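Side-chain contacts in hydroxylase (Rhodococcus sp., PDB 2OR0), which is probably a flavin-dependent oxidoreductase related to the acyl-CoA dehydrogenases, using reduced flavin and molecular oxygen to hydroxylate its substrate: residues 34-39 with 54-59; 102-107 with 252-257; 149-154 with 196-201. All blocks are in the same frame, centred on the assembly; numbering follows the deposited sequence.

Interaction 1. Residues 34-39 with 54-59; sequences EEIRGQ and AGLLRD
Leu56 carries the contact from helix 51-60, reaching across to Glu35, Ile36 and Gln39 on helix 33-46. The contact packs two consecutive helices of the N-terminal helical region, a region also found in the acyl-CoA dehydrogenases. The segments run nearly antiparallel, at 148° between their N-to-C directions. The segment axes come no closer than 10.2 Å, so the gap is bridged by side chains. Leu56 CB comes first, lying 4.1 Å from Ile36 CG1. Leu56 CG stands opposite the carbonyl carbon, beside the backbone N (chi1 -69°), which sends the branched end toward the other helix. There CD1 does most of the touching. Leu56 CD1 rests 3.7 Å from Glu35 C and 3.8 Å from Glu35 CB. Ile36 CG1 flanks Leu56 CD1 at 3.8 Å, as the two side chains slide past each other. Gln39 CG is 4.5 Å from Leu56 CD1. The next residue, Leu57, turns mainly to other neighbours: Leu49, Val88 of helix 78-91, and Ser95 and Thr99 of helix 93-102. Ile36 meets helix 78-91 too, through Leu91. No hydrogen bond or salt bridge joins the segments. The Glu35 carboxylate leads away, and Gln39 NE2 bonds to Thr50 OG1, beside the start of the partner helix. The chemistry is therefore plain van der Waals packing, one leucine methyl against side-chain carbons and backbone.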
loop_
_atom_site.group_PDB
_atom_site.type_symbol
_atom_site.label_atom_id
_atom_site.label_comp_id
_atom_site.label_asym_id
_atom_site.label_seq_id
_atom_site.Cartn_x
_atom_site.Cartn_y
_atom_site.Cartn_z
ATOM N N GLU A 34 -7.765 18.276 -9.855
ATOM C CA GLU A 34 -7.463 18.550 -11.250
ATOM C C GLU A 34 -5.956 18.667 -11.459
ATOM O O GLU A 34 -5.456 18.289 -12.512
ATOM C CB GLU A 34 -8.180 19.820 -11.726
ATOM C CG GLU A 34 -7.881 21.062 -10.849
ATOM C CD GLU A 34 -9.013 21.441 -9.875
ATOM O OE1 GLU A 34 -9.274 20.709 -8.873
ATOM O OE2 GLU A 34 -9.630 22.511 -10.124
ATOM N N GLU A 35 -5.240 19.171 -10.447
ATOM C CA GLU A 35 -3.774 19.275 -10.506
ATOM C C GLU A 35 -3.137 17.884 -10.445
ATOM O O GLU A 35 -2.153 17.621 -11.122
ATOM C CB GLU A 35 -3.215 20.161 -9.384
ATOM C CG GLU A 35 -3.414 21.689 -9.578
ATOM C CD GLU A 35 -4.661 22.235 -8.865
ATOM O OE1 GLU A 35 -5.762 21.684 -9.058
ATOM O OE2 GLU A 35 -4.542 23.220 -8.094
ATOM N N ILE A 36 -3.709 17.005 -9.624
ATOM C CA ILE A 36 -3.236 15.630 -9.515
ATOM C C ILE A 36 -3.419 14.870 -10.849
ATOM O O ILE A 36 -2.477 14.231 -11.343
ATOM C CB ILE A 36 -3.895 14.898 -8.330
ATOM C CG1 ILE A 36 -3.361 15.479 -7.018
ATOM C CG2 ILE A 36 -3.619 13.378 -8.398
ATOM C CD1 ILE A 36 -4.080 15.002 -5.762
ATOM N N ARG A 37 -4.617 14.957 -11.425
ATOM C CA ARG A 37 -4.887 14.361 -12.729
ATOM C C ARG A 37 -3.948 14.981 -13.764
ATOM O O ARG A 37 -3.481 14.296 -14.665
ATOM C CB ARG A 37 -6.369 14.526 -13.132
ATOM C CG ARG A 37 -7.330 13.729 -12.237
ATOM C CD ARG A 37 -8.759 13.726 -12.766
ATOM N NE ARG A 37 -9.284 15.090 -12.804
ATOM C CZ ARG A 37 -10.144 15.613 -11.924
ATOM N NH1 ARG A 37 -10.629 14.885 -10.915
ATOM N NH2 ARG A 37 -10.529 16.882 -12.069
ATOM N N GLY A 38 -3.651 16.267 -13.585
ATOM C CA GLY A 38 -2.763 17.015 -14.464
ATOM C C GLY A 38 -1.317 16.531 -14.522
ATOM O O GLY A 38 -0.644 16.774 -15.521
ATOM N N GLN A 39 -0.821 15.870 -13.471
ATOM C CA GLN A 39 0.564 15.368 -13.468
ATOM C C GLN A 39 0.706 13.908 -13.927
ATOM O O GLN A 39 1.817 13.442 -14.180
ATOM C CB GLN A 39 1.201 15.519 -12.089
ATOM C CG GLN A 39 1.478 16.959 -11.649
ATOM C CD GLN A 39 2.330 17.721 -12.642
ATOM O OE1 GLN A 39 1.888 18.710 -13.213
ATOM N NE2 GLN A 39 3.552 17.257 -12.860
ATOM N N ALA A 54 4.537 14.639 -6.438
ATOM C CA ALA A 54 4.984 14.339 -5.078
ATOM C C ALA A 54 4.635 15.490 -4.134
ATOM O O ALA A 54 4.225 15.257 -2.984
ATOM C CB ALA A 54 6.472 14.078 -5.047
ATOM N N GLY A 55 4.792 16.712 -4.638
ATOM C CA GLY A 55 4.489 17.955 -3.901
ATOM C C GLY A 55 3.036 18.075 -3.480
ATOM O O GLY A 55 2.742 18.461 -2.343
ATOM N N LEU A 56 2.142 17.734 -4.408
ATOM C CA LEU A 56 0.708 17.664 -4.152
ATOM C C LEU A 56 0.350 16.700 -3.023
ATOM O O LEU A 56 -0.474 17.023 -2.172
ATOM C CB LEU A 56 -0.035 17.291 -5.440
ATOM C CG LEU A 56 0.016 18.417 -6.487
ATOM C CD1 LEU A 56 -0.564 17.968 -7.800
ATOM C CD2 LEU A 56 -0.689 19.650 -5.988
ATOM N N LEU A 57 0.974 15.527 -2.999
ATOM C CA LEU A 57 0.759 14.589 -1.896
ATOM C C LEU A 57 1.384 15.051 -0.588
ATOM O O LEU A 57 0.777 14.892 0.472
ATOM C CB LEU A 57 1.311 13.188 -2.219
ATOM C CG LEU A 57 0.767 12.452 -3.437
ATOM C CD1 LEU A 57 1.610 11.197 -3.656
ATOM C CD2 LEU A 57 -0.728 12.112 -3.263
ATOM N N ARG A 58 2.611 15.571 -0.658
ATOM C CA ARG A 58 3.321 15.987 0.546
ATOM C C ARG A 58 2.562 17.116 1.238
ATOM O O ARG A 58 2.317 17.047 2.430
ATOM C CB ARG A 58 4.754 16.438 0.234
ATOM C CG ARG A 58 5.686 16.442 1.463
ATOM C CD ARG A 58 7.102 16.834 1.068
ATOM N NE ARG A 58 7.641 15.969 0.007
ATOM C CZ ARG A 58 8.468 14.939 0.206
ATOM N NH1 ARG A 58 8.895 14.626 1.419
ATOM N NH2 ARG A 58 8.894 14.227 -0.824
ATOM N N ASP A 59 2.185 18.131 0.465
ATOM C CA ASP A 59 1.465 19.303 0.975
ATOM C C ASP A 59 0.060 19.007 1.489
ATOM O O ASP A 59 -0.453 19.739 2.337
ATOM C CB ASP A 59 1.352 20.377 -0.114
ATOM C CG ASP A 59 2.705 20.932 -0.533
ATOM O OD1 ASP A 59 3.703 20.748 0.206
ATOM O OD2 ASP A 59 2.767 21.563 -1.611
#

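Interaction 2. Residues 102-107 with 252-257; sequences VGVHPW and CMFPLG
Met253, a selenomethionine, lies across one face of the Trp107 indole, the two side chains crossing at about a right angle. Met253 CB starts over the six-membered ring, 4.0 Å from Trp107 CH2. Met253 CG comes closest, 3.5 Å from Trp107 CZ2. Met253 CG also stands 3.8 Å from the centroid of the Trp107 six-membered ring and 24° off the normal, a CH-pi contact. Bends at chi2 (-61°) and chi3 (-58°) then fold the chain along the indole. Met253 SE reaches a position above the five-membered ring of Trp107, 5.0 Å from its centroid, a distant Met-aromatic contact. The terminal Met253 CE ends 4.2 Å from Trp107 CD1. An alanine in place of Trp107 would probably leave the Met253 chain without the surface it lies on and deprive Leu245 O of its hydrogen bond from Trp107 NE1.

Beside this pair, Val104 divides its methyls between two residues. Val104 CG2 is 3.5 Å from Met253 O, and Val104 CG1 is 4.0 Å from Phe254 CA, at the edge of the Phe254 ring. The contact joins helix 105-109, and the turn leading into it from helix 93-102, to the early part of the long helix 250-277, close to its kink at Pro255. Phe81 of helix 78-91 packs against both Val104 and Leu256. On the sheet side, His105 ND1 bonds to Met129 O in strand 129-130, so the turn lies between the helices and the beta domain.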
loop_
_atom_site.group_PDB
_atom_site.type_symbol
_atom_site.label_atom_id
_atom_site.label_comp_id
_atom_site.label_asym_id
_atom_site.label_seq_id
_atom_site.Cartn_x
_atom_site.Cartn_y
_atom_site.Cartn_z
ATOM N N VAL A 102 4.057 4.365 1.185
ATOM C CA VAL A 102 4.874 5.322 1.913
ATOM C C VAL A 102 4.084 5.778 3.166
ATOM O O VAL A 102 4.668 5.934 4.239
ATOM C CB VAL A 102 5.296 6.508 1.018
ATOM C CG1 VAL A 102 6.129 7.528 1.780
ATOM C CG2 VAL A 102 6.112 6.019 -0.187
ATOM N N GLY A 103 2.750 5.894 3.024
ATOM C CA GLY A 103 1.849 6.232 4.124
ATOM C C GLY A 103 1.744 5.270 5.288
ATOM O O GLY A 103 1.295 5.657 6.370
ATOM N N VAL A 104 2.130 4.017 5.086
ATOM C CA VAL A 104 2.110 3.047 6.159
ATOM C C VAL A 104 3.391 3.062 7.023
ATOM O O VAL A 104 3.393 2.608 8.186
ATOM C CB VAL A 104 1.815 1.630 5.589
ATOM C CG1 VAL A 104 2.257 0.538 6.538
ATOM C CG2 VAL A 104 0.315 1.501 5.335
ATOM N N HIS A 105 4.485 3.559 6.448
ATOM C CA HIS A 105 5.775 3.547 7.147
ATOM C C HIS A 105 5.771 4.345 8.479
ATOM O O HIS A 105 6.350 3.855 9.455
ATOM C CB HIS A 105 6.919 3.955 6.210
ATOM C CG HIS A 105 7.049 3.066 5.005
ATOM N ND1 HIS A 105 7.314 3.553 3.746
ATOM C CD2 HIS A 105 6.906 1.727 4.863
ATOM C CE1 HIS A 105 7.349 2.553 2.882
ATOM N NE2 HIS A 105 7.099 1.434 3.535
ATOM N N PRO A 106 5.104 5.534 8.525
ATOM C CA PRO A 106 4.975 6.280 9.781
ATOM C C PRO A 106 4.231 5.491 10.841
ATOM O O PRO A 106 4.481 5.669 12.033
ATOM C CB PRO A 106 4.145 7.500 9.384
ATOM C CG PRO A 106 4.438 7.695 7.938
ATOM C CD PRO A 106 4.466 6.282 7.420
ATOM N N TRP A 107 3.326 4.612 10.417
ATOM C CA TRP A 107 2.588 3.805 11.363
ATOM C C TRP A 107 3.535 2.855 12.116
ATOM O O TRP A 107 3.479 2.750 13.350
ATOM C CB TRP A 107 1.424 3.069 10.671
ATOM C CG TRP A 107 0.646 2.236 11.622
ATOM C CD1 TRP A 107 -0.410 2.640 12.415
ATOM C CD2 TRP A 107 0.848 0.846 11.895
ATOM N NE1 TRP A 107 -0.850 1.577 13.166
ATOM C CE2 TRP A 107 -0.094 0.472 12.877
ATOM C CE3 TRP A 107 1.748 -0.124 11.408
ATOM C CZ2 TRP A 107 -0.170 -0.831 13.382
ATOM C CZ3 TRP A 107 1.671 -1.408 11.903
ATOM C CH2 TRP A 107 0.716 -1.760 12.874
ATOM N N CYS A 252 -3.019 -6.390 9.311
ATOM C CA CYS A 252 -4.100 -5.578 8.842
ATOM C C CYS A 252 -3.572 -4.284 8.226
ATOM O O CYS A 252 -3.919 -3.960 7.076
ATOM C CB CYS A 252 -5.116 -5.285 9.963
ATOM S SG CYS A 252 -6.501 -4.244 9.404
HETATM N N MSE A 253 -2.728 -3.549 8.953
HETATM C CA MSE A 253 -2.388 -2.185 8.547
HETATM C C MSE A 253 -1.488 -2.111 7.293
HETATM O O MSE A 253 -1.639 -1.200 6.443
HETATM C CB MSE A 253 -1.716 -1.427 9.713
HETATM C CG MSE A 253 -2.631 -1.224 10.938
HETATM SE SE MSE A 253 -4.223 -0.166 10.472
HETATM C CE MSE A 253 -3.456 1.422 9.814
ATOM N N PHE A 254 -0.525 -3.027 7.211
ATOM C CA PHE A 254 0.450 -2.976 6.117
ATOM C C PHE A 254 -0.270 -3.250 4.784
ATOM O O PHE A 254 -0.217 -2.421 3.900
ATOM C CB PHE A 254 1.686 -3.885 6.397
ATOM C CG PHE A 254 2.491 -4.255 5.155
ATOM C CD1 PHE A 254 3.057 -3.282 4.340
ATOM C CD2 PHE A 254 2.686 -5.595 4.825
ATOM C CE1 PHE A 254 3.776 -3.649 3.200
ATOM C CE2 PHE A 254 3.418 -5.965 3.700
ATOM C CZ PHE A 254 3.957 -4.990 2.898
ATOM N N PRO A 255 -0.971 -4.387 4.648
ATOM C CA PRO A 255 -1.728 -4.603 3.409
ATOM C C PRO A 255 -2.920 -3.656 3.148
ATOM O O PRO A 255 -3.433 -3.640 2.019
ATOM C CB PRO A 255 -2.232 -6.023 3.557
ATOM C CG PRO A 255 -1.349 -6.651 4.537
ATOM C CD PRO A 255 -1.063 -5.555 5.527
ATOM N N LEU A 256 -3.332 -2.857 4.147
ATOM C CA LEU A 256 -4.555 -2.041 4.032
ATOM C C LEU A 256 -4.375 -0.944 3.002
ATOM O O LEU A 256 -5.238 -0.727 2.141
ATOM C CB LEU A 256 -4.957 -1.433 5.396
ATOM C CG LEU A 256 -6.180 -0.488 5.445
ATOM C CD1 LEU A 256 -7.477 -1.262 5.168
ATOM C CD2 LEU A 256 -6.262 0.245 6.807
ATOM N N GLY A 257 -3.248 -0.240 3.096
ATOM C CA GLY A 257 -2.932 0.803 2.137
ATOM C C GLY A 257 -2.789 0.291 0.715
ATOM O O GLY A 257 -3.201 0.959 -0.246
#

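Interaction 3. Residues 149-154 with 196-201; sequences KGRWSF and EDTWDV
With chi1 at -169°, the Trp199 indole swings opposite its own backbone nitrogen, and Phe154 has an unusual chi1 of -141°, away from the staggered positions; together these bring the two rings into contact. Trp199 presents its edge to the face of Phe154. Trp199 CH2 sits over the centre of the Phe154 ring, 3.9 Å above its plane. The centroids of the Phe154 ring and the six-membered ring of Trp199 are 5.0 Å apart, with planes at 51°, a tilted edge-to-face pair. Val201 CG2 covers one face of the Trp199 ring, 3.4 Å above its plane. Trp199 NE1 bonds to Leu204 O, which should limit rotation of the indole.

The second touch is slighter. The extended Arg151 side chain brings Arg151 NH2 within 3.4 Å of Thr198 CG2, which meets the edge of the guanidinium. Across this contact, residues 196-201 meet strand 145-155 through a ring pair and a methyl alone. No hydrogen bond crosses between the segments. The polar groups pair with residues around them: Arg151 NH2 forms a salt bridge with Asp211 OD2 on strand 210-214, and Thr198 OG1 bonds to Val195 O and Asp211 N.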
loop_
_atom_site.group_PDB
_atom_site.type_symbol
_atom_site.label_atom_id
_atom_site.label_comp_id
_atom_site.label_asym_id
_atom_site.label_seq_id
_atom_site.Cartn_x
_atom_site.Cartn_y
_atom_site.Cartn_z
ATOM N N LYS A 149 23.887 -5.882 3.650
ATOM C CA LYS A 149 24.141 -6.003 2.223
ATOM C C LYS A 149 22.932 -6.647 1.527
ATOM O O LYS A 149 22.389 -7.631 2.007
ATOM C CB LYS A 149 25.379 -6.866 1.979
ATOM C CG LYS A 149 25.776 -6.899 0.526
ATOM C CD LYS A 149 26.722 -8.031 0.181
ATOM C CE LYS A 149 27.201 -7.826 -1.275
ATOM N NZ LYS A 149 27.276 -9.136 -1.876
ATOM N N GLY A 150 22.548 -6.118 0.379
ATOM C CA GLY A 150 21.535 -6.788 -0.444
ATOM C C GLY A 150 21.028 -5.957 -1.614
ATOM O O GLY A 150 21.483 -4.826 -1.854
ATOM N N ARG A 151 20.088 -6.544 -2.357
ATOM C CA ARG A 151 19.411 -5.876 -3.463
ATOM C C ARG A 151 17.903 -6.131 -3.286
ATOM O O ARG A 151 17.468 -7.279 -3.186
ATOM C CB ARG A 151 19.915 -6.408 -4.818
ATOM C CG ARG A 151 19.228 -5.738 -6.028
ATOM C CD ARG A 151 20.014 -5.802 -7.337
ATOM N NE ARG A 151 19.257 -5.109 -8.400
ATOM C CZ ARG A 151 19.761 -4.667 -9.556
ATOM N NH1 ARG A 151 21.051 -4.822 -9.849
ATOM N NH2 ARG A 151 18.968 -4.074 -10.449
ATOM N N TRP A 152 17.136 -5.046 -3.222
ATOM C CA TRP A 152 15.691 -5.105 -3.025
ATOM C C TRP A 152 15.048 -4.542 -4.283
ATOM O O TRP A 152 15.637 -3.702 -4.935
ATOM C CB TRP A 152 15.257 -4.230 -1.833
ATOM C CG TRP A 152 15.702 -4.734 -0.476
ATOM C CD1 TRP A 152 14.946 -5.401 0.445
ATOM C CD2 TRP A 152 17.008 -4.575 0.114
ATOM N NE1 TRP A 152 15.698 -5.678 1.567
ATOM C CE2 TRP A 152 16.966 -5.183 1.391
ATOM C CE3 TRP A 152 18.195 -3.967 -0.309
ATOM C CZ2 TRP A 152 18.078 -5.205 2.258
ATOM C CZ3 TRP A 152 19.307 -3.996 0.553
ATOM C CH2 TRP A 152 19.233 -4.624 1.815
ATOM N N SER A 153 13.844 -4.989 -4.604
ATOM C CA SER A 153 13.094 -4.418 -5.720
ATOM C C SER A 153 11.766 -3.824 -5.236
ATOM O O SER A 153 11.385 -4.027 -4.079
ATOM C CB SER A 153 12.843 -5.513 -6.767
ATOM O OG SER A 153 12.228 -6.609 -6.139
ATOM N N PHE A 154 11.063 -3.111 -6.128
ATOM C CA PHE A 154 9.732 -2.561 -5.838
ATOM C C PHE A 154 9.780 -1.517 -4.707
ATOM O O PHE A 154 8.906 -1.510 -3.839
ATOM C CB PHE A 154 8.726 -3.686 -5.496
ATOM C CG PHE A 154 7.304 -3.487 -6.052
ATOM C CD1 PHE A 154 6.625 -4.566 -6.660
ATOM C CD2 PHE A 154 6.612 -2.264 -5.917
ATOM C CE1 PHE A 154 5.287 -4.415 -7.142
ATOM C CE2 PHE A 154 5.297 -2.105 -6.412
ATOM C CZ PHE A 154 4.635 -3.174 -7.020
ATOM N N GLU A 196 18.947 2.857 -11.383
ATOM C CA GLU A 196 18.171 3.391 -12.515
ATOM C C GLU A 196 17.786 2.301 -13.519
ATOM O O GLU A 196 18.435 1.255 -13.593
ATOM C CB GLU A 196 18.940 4.526 -13.241
ATOM C CG GLU A 196 19.006 5.869 -12.489
ATOM C CD GLU A 196 17.627 6.358 -11.969
ATOM O OE1 GLU A 196 16.651 6.429 -12.768
ATOM O OE2 GLU A 196 17.526 6.668 -10.759
ATOM N N ASP A 197 16.721 2.552 -14.277
ATOM C CA ASP A 197 16.237 1.625 -15.326
ATOM C C ASP A 197 15.827 0.232 -14.828
ATOM O O ASP A 197 15.949 -0.766 -15.532
ATOM C CB ASP A 197 17.248 1.556 -16.491
ATOM C CG ASP A 197 17.629 2.936 -16.994
ATOM O OD1 ASP A 197 16.716 3.693 -17.394
ATOM O OD2 ASP A 197 18.834 3.298 -16.960
ATOM N N THR A 198 15.323 0.171 -13.607
ATOM C CA THR A 198 14.900 -1.093 -13.029
ATOM C C THR A 198 13.357 -1.105 -12.825
ATOM O O THR A 198 12.804 -1.993 -12.195
ATOM C CB THR A 198 15.606 -1.331 -11.695
ATOM O OG1 THR A 198 15.395 -0.189 -10.839
ATOM C CG2 THR A 198 17.133 -1.583 -11.921
ATOM N N TRP A 199 12.676 -0.109 -13.367
ATOM C CA TRP A 199 11.211 -0.070 -13.263
ATOM C C TRP A 199 10.584 0.169 -14.647
ATOM O O TRP A 199 9.897 1.162 -14.869
ATOM C CB TRP A 199 10.800 0.997 -12.221
ATOM C CG TRP A 199 9.316 0.964 -11.829
ATOM C CD1 TRP A 199 8.404 1.967 -12.026
ATOM C CD2 TRP A 199 8.598 -0.125 -11.235
ATOM N NE1 TRP A 199 7.164 1.586 -11.553
ATOM C CE2 TRP A 199 7.248 0.304 -11.071
ATOM C CE3 TRP A 199 8.954 -1.427 -10.831
ATOM C CZ2 TRP A 199 6.260 -0.518 -10.516
ATOM C CZ3 TRP A 199 7.980 -2.239 -10.271
ATOM C CH2 TRP A 199 6.639 -1.783 -10.115
ATOM N N ASP A 200 10.858 -0.719 -15.597
ATOM C CA ASP A 200 10.226 -0.629 -16.909
ATOM C C ASP A 200 9.147 -1.725 -16.999
ATOM O O ASP A 200 9.389 -2.836 -17.486
ATOM C CB ASP A 200 11.292 -0.752 -18.010
ATOM C CG ASP A 200 10.754 -0.426 -19.396
ATOM O OD1 ASP A 200 9.590 0.011 -19.519
ATOM O OD2 ASP A 200 11.516 -0.626 -20.373
ATOM N N VAL A 201 7.954 -1.387 -16.500
ATOM C CA VAL A 201 6.878 -2.350 -16.195
ATOM C C VAL A 201 5.550 -1.991 -16.881
ATOM O O VAL A 201 5.369 -0.881 -17.372
ATOM C CB VAL A 201 6.642 -2.446 -14.648
ATOM C CG1 VAL A 201 7.868 -3.040 -13.953
ATOM C CG2 VAL A 201 6.263 -1.039 -14.057
#

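How the interactions relate
Interaction 2 is the buried contact, near the centre of the chain, and interactions 1 and 3 lie farther out. Interaction 1 packs two N-terminal helices by aliphatic side chains and is partly buried. Interaction 2 ties a turn between two helices, and the start of the second, to the long helix 250-277 by laying a selenomethionine on an indole. Interaction 3 belongs to the beta domain and is a surface contact, with a ring pair and an arginine whose charge is paired outside the contact. None has a hydrogen bond between its own segments. Helix 78-91 is a shared neighbour of interactions 1 and 2. Interaction 2 lies about 8 Å, nearest atoms, from each of the others, without touching.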